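Local coordinates for protein glycoside Hydrolase Family 43_12 (Metagenome, PDB 7JVH) that is a glycoside hydrolase of family 43, subfamily 12, that probably cleaves glycosidic bonds in plant cell-wall polysaccharides or their oligosaccharides, at residues I88-I100 with M363-F377. Residues are numbered along the deposited sequence; the frame is centred on the assembly and turned at random.
Sequences IFHSTDLINWVQI and MPKGVENKTGKDGFF
Phe89 points the edge of its ring at one face of Phe377 in a T-shaped pair, with centroids 5.0 Å apart and planes at 66°. The ring of Phe376 receives Asn96 CB over one face, a CH-pi contact 3.6 Å from the ring centroid. Lys373 O and Trp97 O lie at its edge. Val98 CG2 packs obliquely against the same ring. The CG of Asn96 stands anti to the carbonyl carbon (chi1 -50°), which carries the amide to the backbone of 368-370. Lys370 N donates to Asn96 OD1 at 2.7 Å, tilted from the carbonyl plane. Asn96 ND2 donates to Glu368 O at 3.1 Å and, in its own amide plane, to Asp93 OD2 at 2.8 Å. These bonds fix the amide's rotation. With the amide cut back to an alanine here, Lys370 N, Glu368 O and Asp93 OD2 would probably each lose this partner. Asp93 OD1 closes an Asx turn by accepting from Ile95 N and also takes Asn96 N through its syn lone pair. Beside it, Val367 CG1 rests on Asp93 CB. Ile95 CG2 meets the terminal CE of selenomethionine Met363 at 3.4 Å, and Ile95 CD1 meets Pro364 CD tip to tip. A backbone hydrogen bond joins Phe377 N to Trp97 O at 2.7 Å. The hairpin of strands 85-91 and 98-102 ends a four-stranded antiparallel sheet, a blade of the five-bladed beta-propeller of family 43. The loop between strands 360-362 and 383-386 runs along the hairpin turn. Phe52 of strand 51-53 touches both Ile95 and Met363, and Leu57 touches both Phe89 and Phe377.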
ATOM      1  N   ILE A  88       7.399   6.683  -0.244  1.00 50.68           N
ATOM      2  CA  ILE A  88       7.426   7.899  -1.043  1.00 50.85           C
ATOM      3  C   ILE A  88       8.327   7.729  -2.277  1.00 65.15           C
ATOM      4  O   ILE A  88       9.502   7.347  -2.166  1.00 72.39           O
ATOM      5  CB  ILE A  88       7.797   9.127  -0.183  1.00 53.23           C
ATOM      6  CG1 ILE A  88       7.876  10.392  -1.050  1.00 53.08           C
ATOM      7  CG2 ILE A  88       9.085   8.889   0.602  1.00 54.11           C
ATOM      8  CD1 ILE A  88       7.783  11.678  -0.256  1.00 50.75           C
ATOM      9  N   PHE A  89       7.745   7.987  -3.456  1.00 66.01           N
ATOM     10  CA  PHE A  89       8.415   7.828  -4.744  1.00 60.97           C
ATOM     11  C   PHE A  89       8.672   9.185  -5.379  1.00 55.20           C
ATOM     12  O   PHE A  89       7.852  10.087  -5.261  1.00 56.99           O
ATOM     13  CB  PHE A  89       7.570   6.951  -5.665  1.00 53.49           C
ATOM     14  CG  PHE A  89       7.290   5.579  -5.108  1.00 60.99           C
ATOM     15  CD1 PHE A  89       6.164   5.361  -4.327  1.00 66.71           C
ATOM     16  CD2 PHE A  89       8.154   4.511  -5.348  1.00 61.44           C
ATOM     17  CE1 PHE A  89       5.887   4.098  -3.805  1.00 60.45           C
ATOM     18  CE2 PHE A  89       7.897   3.256  -4.819  1.00 67.79           C
ATOM     19  CZ  PHE A  89       6.759   3.051  -4.045  1.00 67.02           C
ATOM     20  N   HIS A  90       9.828   9.318  -6.037  1.00 55.22           N
ATOM     21  CA  HIS A  90      10.224  10.536  -6.763  1.00 60.22           C
ATOM     22  C   HIS A  90      10.393  10.258  -8.256  1.00 54.01           C
ATOM     23  O   HIS A  90      10.872   9.207  -8.633  1.00 53.18           O
ATOM     24  CB  HIS A  90      11.504  11.130  -6.154  1.00 65.42           C
ATOM     25  CG  HIS A  90      12.211  12.112  -7.038  1.00 75.07           C
ATOM     26  ND1 HIS A  90      13.236  11.750  -7.887  1.00 75.94           N
ATOM     27  CD2 HIS A  90      12.053  13.450  -7.192  1.00 77.39           C
ATOM     28  CE1 HIS A  90      13.669  12.823  -8.533  1.00 76.51           C
ATOM     29  NE2 HIS A  90      12.973  13.867  -8.124  1.00 70.22           N
ATOM     30  N   SER A  91       9.970  11.215  -9.086  1.00 56.35           N
ATOM     31  CA  SER A  91      10.048  11.124 -10.549  1.00 62.00           C
ATOM     32  C   SER A  91      10.038  12.515 -11.198  1.00 68.62           C
ATOM     33  O   SER A  91       9.368  13.430 -10.712  1.00 69.77           O
ATOM     34  CB  SER A  91       8.883  10.290 -11.083  1.00 63.43           C
ATOM     35  OG  SER A  91       8.832  10.280 -12.505  1.00 66.92           O
ATOM     36  N   THR A  92      10.779  12.659 -12.300  1.00 66.17           N
ATOM     37  CA  THR A  92      10.777  13.890 -13.083  1.00 58.90           C
ATOM     38  C   THR A  92       9.889  13.807 -14.323  1.00 49.41           C
ATOM     39  O   THR A  92       9.694  14.811 -14.992  1.00 56.84           O
ATOM     40  CB  THR A  92      12.194  14.279 -13.522  1.00 64.21           C
ATOM     41  OG1 THR A  92      12.784  13.192 -14.235  1.00 68.42           O
ATOM     42  CG2 THR A  92      13.050  14.616 -12.322  1.00 62.50           C
ATOM     43  N   ASP A  93       9.341  12.617 -14.596  1.00 52.68           N
ATOM     44  CA  ASP A  93       8.581  12.345 -15.818  1.00 47.36           C
ATOM     45  C   ASP A  93       7.254  11.587 -15.652  1.00 57.94           C
ATOM     46  O   ASP A  93       6.569  11.341 -16.636  1.00 67.82           O
ATOM     47  CB  ASP A  93       9.469  11.591 -16.815  1.00 60.04           C
ATOM     48  CG  ASP A  93       9.929  10.226 -16.297  1.00 72.74           C
ATOM     49  OD1 ASP A  93       9.175   9.547 -15.566  1.00 67.76           O
ATOM     50  OD2 ASP A  93      11.054   9.820 -16.641  1.00 89.79           O
ATOM     51  N   LEU A  94       6.919  11.206 -14.411  1.00 58.01           N
ATOM     52  CA  LEU A  94       5.683  10.482 -13.958  1.00 55.25           C
ATOM     53  C   LEU A  94       5.614   9.027 -14.422  1.00 56.77           C
ATOM     54  O   LEU A  94       4.577   8.425 -14.212  1.00 50.49           O
ATOM     55  CB  LEU A  94       4.381  11.196 -14.330  1.00 59.89           C
ATOM     56  CG  LEU A  94       4.220  12.641 -13.890  1.00 55.23           C
ATOM     57  CD1 LEU A  94       3.010  13.230 -14.568  1.00 52.12           C
ATOM     58  CD2 LEU A  94       4.066  12.731 -12.391  1.00 54.35           C
ATOM     59  N   ILE A  95       6.650   8.510 -15.071  1.00 57.22           N
ATOM     60  CA  ILE A  95       6.681   7.088 -15.514  1.00 52.80           C
ATOM     61  C   ILE A  95       7.804   6.349 -14.795  1.00 49.18           C
ATOM     62  O   ILE A  95       7.597   5.231 -14.379  1.00 48.64           O
ATOM     63  CB  ILE A  95       6.877   7.004 -17.033  1.00 64.75           C
ATOM     64  CG1 ILE A  95       5.876   7.885 -17.771  1.00 69.72           C
ATOM     65  CG2 ILE A  95       6.801   5.566 -17.497  1.00 63.54           C
ATOM     66  CD1 ILE A  95       4.706   7.142 -18.300  1.00 70.95           C
ATOM     67  N   ASN A  96       8.958   6.979 -14.687  1.00 50.57           N
ATOM     68  CA  ASN A  96      10.117   6.335 -14.039  1.00 51.61           C
ATOM     69  C   ASN A  96      10.217   6.841 -12.609  1.00 58.88           C
ATOM     70  O   ASN A  96      10.557   7.996 -12.405  1.00 62.79           O
ATOM     71  CB  ASN A  96      11.379   6.523 -14.871  1.00 62.03           C
ATOM     72  CG  ASN A  96      11.144   6.135 -16.311  1.00 69.24           C
ATOM     73  OD1 ASN A  96      11.135   4.963 -16.645  1.00 60.88           O
ATOM     74  ND2 ASN A  96      10.904   7.113 -17.159  1.00 71.41           N
ATOM     75  N   TRP A  97       9.945   5.952 -11.665  1.00 70.97           N
ATOM     76  CA  TRP A  97       9.932   6.331 -10.236  1.00 60.96           C
ATOM     77  C   TRP A  97      11.035   5.636  -9.449  1.00 61.02           C
ATOM     78  O   TRP A  97      11.334   4.485  -9.725  1.00 56.28           O
ATOM     79  CB  TRP A  97       8.578   5.951  -9.658  1.00 54.34           C
ATOM     80  CG  TRP A  97       7.418   6.651 -10.280  1.00 53.82           C
ATOM     81  CD1 TRP A  97       6.681   6.244 -11.344  1.00 53.78           C
ATOM     82  CD2 TRP A  97       6.816   7.860  -9.813  1.00 53.09           C
ATOM     83  NE1 TRP A  97       5.670   7.126 -11.580  1.00 56.26           N
ATOM     84  CE2 TRP A  97       5.732   8.129 -10.660  1.00 50.81           C
ATOM     85  CE3 TRP A  97       7.098   8.740  -8.770  1.00 53.70           C
ATOM     86  CZ2 TRP A  97       4.929   9.247 -10.497  1.00 41.67           C
ATOM     87  CZ3 TRP A  97       6.304   9.846  -8.611  1.00 53.45           C
ATOM     88  CH2 TRP A  97       5.237  10.091  -9.463  1.00 44.79           C
ATOM     89  N   VAL A  98      11.623   6.385  -8.530  1.00 55.46           N
ATOM     90  CA  VAL A  98      12.586   5.902  -7.543  1.00 68.04           C
ATOM     91  C   VAL A  98      11.945   6.081  -6.160  1.00 77.80           C
ATOM     92  O   VAL A  98      11.487   7.179  -5.823  1.00 75.71           O
ATOM     93  CB  VAL A  98      13.915   6.700  -7.622  1.00 63.97           C
ATOM     94  CG1 VAL A  98      14.913   6.216  -6.574  1.00 65.29           C
ATOM     95  CG2 VAL A  98      14.522   6.596  -9.005  1.00 62.54           C
ATOM     96  N   GLN A  99      11.906   4.998  -5.372  1.00 71.87           N
ATOM     97  CA  GLN A  99      11.505   5.081  -3.967  1.00 66.07           C
ATOM     98  C   GLN A  99      12.651   5.735  -3.202  1.00 62.30           C
ATOM     99  O   GLN A  99      13.759   5.189  -3.156  1.00 63.41           O
ATOM    100  CB  GLN A  99      11.164   3.712  -3.366  1.00 66.69           C
ATOM    101  CG  GLN A  99      10.702   3.803  -1.913  1.00 64.78           C
ATOM    102  CD  GLN A  99       9.899   2.606  -1.408  1.00 63.96           C
ATOM    103  OE1 GLN A  99       9.845   1.569  -2.038  1.00 61.63           O
ATOM    104  NE2 GLN A  99       9.272   2.763  -0.238  1.00 61.17           N
ATOM    105  N   ILE A 100      12.380   6.917  -2.627  1.00 49.58           N
ATOM    106  CA  ILE A 100      13.373   7.686  -1.875  1.00 53.38           C
ATOM    107  C   ILE A 100      13.312   7.406  -0.373  1.00 65.17           C
ATOM    108  O   ILE A 100      14.172   7.857   0.385  1.00 73.83           O
ATOM    109  CB  ILE A 100      13.262   9.205  -2.139  1.00 60.05           C
ATOM    110  CG1 ILE A 100      11.931   9.770  -1.635  1.00 63.16           C
ATOM    111  CG2 ILE A 100      13.430   9.480  -3.629  1.00 58.25           C
ATOM    112  CD1 ILE A 100      11.807  11.270  -1.807  1.00 67.76           C
HETATM  113  N   MSE A 363       3.009   6.846 -23.143  1.00 63.24           N
HETATM  114  CA  MSE A 363       3.785   7.689 -22.197  1.00 61.22           C
HETATM  115  C   MSE A 363       3.761   9.144 -22.677  1.00 61.45           C
HETATM  116  O   MSE A 363       3.349   9.409 -23.795  1.00 58.45           O
HETATM  117  CB  MSE A 363       5.262   7.278 -22.183  1.00 58.22           C
HETATM  118  CG  MSE A 363       5.557   5.866 -21.744  1.00 63.43           C
HETATM  119 SE   MSE A 363       7.452   5.543 -21.545  1.00 67.37          SE
HETATM  120  CE  MSE A 363       8.130   6.834 -20.350  1.00 87.34           C
ATOM    121  N   PRO A 364       4.177  10.124 -21.862  1.00 68.05           N
ATOM    122  CA  PRO A 364       4.265  11.499 -22.329  1.00 67.61           C
ATOM    123  C   PRO A 364       5.360  11.639 -23.399  1.00 79.89           C
ATOM    124  O   PRO A 364       6.336  10.953 -23.320  1.00 84.87           O
ATOM    125  CB  PRO A 364       4.682  12.267 -21.074  1.00 53.84           C
ATOM    126  CG  PRO A 364       4.238  11.387 -19.946  1.00 57.59           C
ATOM    127  CD  PRO A 364       4.459   9.983 -20.449  1.00 59.86           C
ATOM    128  N   LYS A 365       5.180  12.565 -24.342  1.00 77.99           N
ATOM    129  CA  LYS A 365       6.138  12.804 -25.453  1.00 75.82           C
ATOM    130  C   LYS A 365       7.566  12.960 -24.929  1.00 69.16           C
ATOM    131  O   LYS A 365       7.774  13.681 -23.961  1.00 64.83           O
ATOM    132  CB  LYS A 365       5.717  14.036 -26.259  1.00 85.05           C
ATOM    133  CG  LYS A 365       6.648  14.438 -27.398  1.00 95.97           C
ATOM    134  CD  LYS A 365       7.428  15.713 -27.138  1.00100.11           C
ATOM    135  CE  LYS A 365       8.925  15.551 -27.293  1.00 96.67           C
ATOM    136  NZ  LYS A 365       9.667  16.494 -26.426  1.00 91.90           N
ATOM    137  N   GLY A 366       8.510  12.301 -25.595  1.00 69.77           N
ATOM    138  CA  GLY A 366       9.924  12.329 -25.261  1.00 68.68           C
ATOM    139  C   GLY A 366      10.380  11.350 -24.185  1.00 74.34           C
ATOM    140  O   GLY A 366      11.562  11.023 -24.137  1.00 85.81           O
ATOM    141  N   VAL A 367       9.476  10.896 -23.314  1.00 66.84           N
ATOM    142  CA  VAL A 367       9.897  10.022 -22.178  1.00 75.18           C
ATOM    143  C   VAL A 367      10.066   8.567 -22.602  1.00 60.52           C
ATOM    144  O   VAL A 367       9.195   8.054 -23.285  1.00 69.41           O
ATOM    145  CB  VAL A 367       8.945  10.132 -20.976  1.00 77.04           C
ATOM    146  CG1 VAL A 367       9.660   9.785 -19.689  1.00 71.46           C
ATOM    147  CG2 VAL A 367       8.350  11.517 -20.875  1.00 81.21           C
ATOM    148  N   GLU A 368      11.155   7.942 -22.162  1.00 57.78           N
ATOM    149  CA  GLU A 368      11.415   6.516 -22.472  1.00 66.73           C
ATOM    150  C   GLU A 368      11.207   5.684 -21.203  1.00 69.12           C
ATOM    151  O   GLU A 368      11.469   6.183 -20.112  1.00 62.09           O
ATOM    152  CB  GLU A 368      12.797   6.303 -23.088  1.00 61.93           C
ATOM    153  CG  GLU A 368      13.839   7.286 -22.604  1.00 80.25           C
ATOM    154  CD  GLU A 368      15.144   7.284 -23.380  1.00 93.91           C
ATOM    155  OE1 GLU A 368      16.113   6.699 -22.884  1.00100.59           O
ATOM    156  OE2 GLU A 368      15.183   7.871 -24.471  1.00 86.13           O
ATOM    157  N   ASN A 369      10.758   4.449 -21.390  1.00 52.52           N
ATOM    158  CA  ASN A 369      10.442   3.503 -20.299  1.00 53.84           C
ATOM    159  C   ASN A 369      11.709   2.892 -19.704  1.00 65.00           C
ATOM    160  O   ASN A 369      12.288   2.022 -20.332  1.00 73.60           O
ATOM    161  CB  ASN A 369       9.506   2.433 -20.841  1.00 55.98           C
ATOM    162  CG  ASN A 369       8.719   1.742 -19.763  1.00 54.85           C
ATOM    163  OD1 ASN A 369       9.278   1.353 -18.757  1.00 61.16           O
ATOM    164  ND2 ASN A 369       7.433   1.579 -19.979  1.00 57.65           N
ATOM    165  N   LYS A 370      12.095   3.339 -18.513  1.00 65.56           N
ATOM    166  CA  LYS A 370      13.243   2.817 -17.791  1.00 64.47           C
ATOM    167  C   LYS A 370      12.818   2.036 -16.538  1.00 54.81           C
ATOM    168  O   LYS A 370      13.632   1.786 -15.659  1.00 60.16           O
ATOM    169  CB  LYS A 370      14.196   3.965 -17.441  1.00 65.51           C
ATOM    170  CG  LYS A 370      14.715   4.688 -18.664  1.00 68.25           C
ATOM    171  CD  LYS A 370      15.694   5.813 -18.338  1.00 82.83           C
ATOM    172  CE  LYS A 370      14.998   7.046 -17.761  1.00 78.59           C
ATOM    173  NZ  LYS A 370      15.888   8.239 -17.806  1.00 69.91           N
ATOM    174  N   THR A 371      11.547   1.628 -16.479  1.00 50.78           N
ATOM    175  CA  THR A 371      11.028   0.883 -15.337  1.00 53.81           C
ATOM    176  C   THR A 371      11.851  -0.394 -15.165  1.00 70.49           C
ATOM    177  O   THR A 371      12.181  -1.062 -16.139  1.00 73.69           O
ATOM    178  CB  THR A 371       9.536   0.538 -15.483  1.00 49.93           C
ATOM    179  OG1 THR A 371       9.335  -0.244 -16.671  1.00 53.32           O
ATOM    180  CG2 THR A 371       8.687   1.813 -15.557  1.00 40.16           C
ATOM    181  N   GLY A 372      12.288  -0.653 -13.941  1.00 74.61           N
ATOM    182  CA  GLY A 372      13.084  -1.856 -13.665  1.00 80.98           C
ATOM    183  C   GLY A 372      14.533  -1.669 -14.048  1.00 79.15           C
ATOM    184  O   GLY A 372      15.352  -2.501 -13.660  1.00 82.59           O
ATOM    185  N   LYS A 373      14.836  -0.607 -14.786  1.00 71.20           N
ATOM    186  CA  LYS A 373      16.239  -0.374 -15.200  1.00 80.43           C
ATOM    187  C   LYS A 373      16.859   0.620 -14.229  1.00 77.59           C
ATOM    188  O   LYS A 373      16.134   1.447 -13.727  1.00 67.79           O
ATOM    189  CB  LYS A 373      16.315   0.138 -16.641  1.00 82.29           C
ATOM    190  CG  LYS A 373      16.130  -0.895 -17.745  1.00 87.98           C
ATOM    191  CD  LYS A 373      16.229  -2.322 -17.272  1.00 95.34           C
ATOM    192  CE  LYS A 373      15.568  -3.309 -18.206  1.00 96.74           C
ATOM    193  NZ  LYS A 373      14.256  -3.761 -17.691  1.00 99.24           N
ATOM    194  N   ASP A 374      18.164   0.511 -14.007  1.00 80.04           N
ATOM    195  CA  ASP A 374      18.911   1.388 -13.072  1.00 83.67           C
ATOM    196  C   ASP A 374      18.287   1.272 -11.686  1.00 92.20           C
ATOM    197  O   ASP A 374      17.993   0.140 -11.253  1.00 99.98           O
ATOM    198  CB  ASP A 374      19.021   2.827 -13.575  1.00 94.28           C
ATOM    199  CG  ASP A 374      20.074   2.999 -14.656  1.00108.48           C
ATOM    200  OD1 ASP A 374      19.833   2.535 -15.785  1.00106.18           O
ATOM    201  OD2 ASP A 374      21.127   3.595 -14.355  1.00113.96           O
ATOM    202  N   GLY A 375      18.085   2.402 -11.019  1.00 81.42           N
ATOM    203  CA  GLY A 375      17.504   2.352  -9.670  1.00 71.27           C
ATOM    204  C   GLY A 375      16.022   2.622  -9.697  1.00 76.31           C
ATOM    205  O   GLY A 375      15.478   2.933  -8.651  1.00 80.87           O
ATOM    206  N   PHE A 376      15.402   2.482 -10.863  1.00 71.28           N
ATOM    207  CA  PHE A 376      13.962   2.767 -11.021  1.00 64.30           C
ATOM    208  C   PHE A 376      13.126   1.590 -10.550  1.00 61.25           C
ATOM    209  O   PHE A 376      13.543   0.456 -10.688  1.00 66.52           O
ATOM    210  CB  PHE A 376      13.639   3.075 -12.477  1.00 63.96           C
ATOM    211  CG  PHE A 376      14.074   4.455 -12.873  1.00 69.82           C
ATOM    212  CD1 PHE A 376      13.446   5.562 -12.348  1.00 65.49           C
ATOM    213  CD2 PHE A 376      15.140   4.643 -13.726  1.00 62.12           C
ATOM    214  CE1 PHE A 376      13.862   6.833 -12.692  1.00 69.32           C
ATOM    215  CE2 PHE A 376      15.553   5.914 -14.065  1.00 59.28           C
ATOM    216  CZ  PHE A 376      14.914   7.005 -13.547  1.00 65.67           C
ATOM    217  N   PHE A 377      11.954   1.920 -10.033  1.00 41.96           N
ATOM    218  CA  PHE A 377      10.992   0.964  -9.536  1.00 45.32           C
ATOM    219  C   PHE A 377      10.525   0.092 -10.698  1.00 53.80           C
ATOM    220  O   PHE A 377      10.294   0.602 -11.791  1.00 53.63           O
ATOM    221  CB  PHE A 377       9.820   1.727  -8.908  1.00 44.91           C
ATOM    222  CG  PHE A 377       8.989   0.916  -7.957  1.00 48.71           C
ATOM    223  CD1 PHE A 377       9.518   0.489  -6.752  1.00 60.49           C
ATOM    224  CD2 PHE A 377       7.663   0.624  -8.243  1.00 50.76           C
ATOM    225  CE1 PHE A 377       8.740  -0.240  -5.858  1.00 57.22           C
ATOM    226  CE2 PHE A 377       6.895  -0.122  -7.370  1.00 57.57           C
ATOM    227  CZ  PHE A 377       7.423  -0.544  -6.161  1.00 44.87           C
TER
HETATM  228  O   HOH W   1      14.319  10.061 -16.126  1.00 67.08           O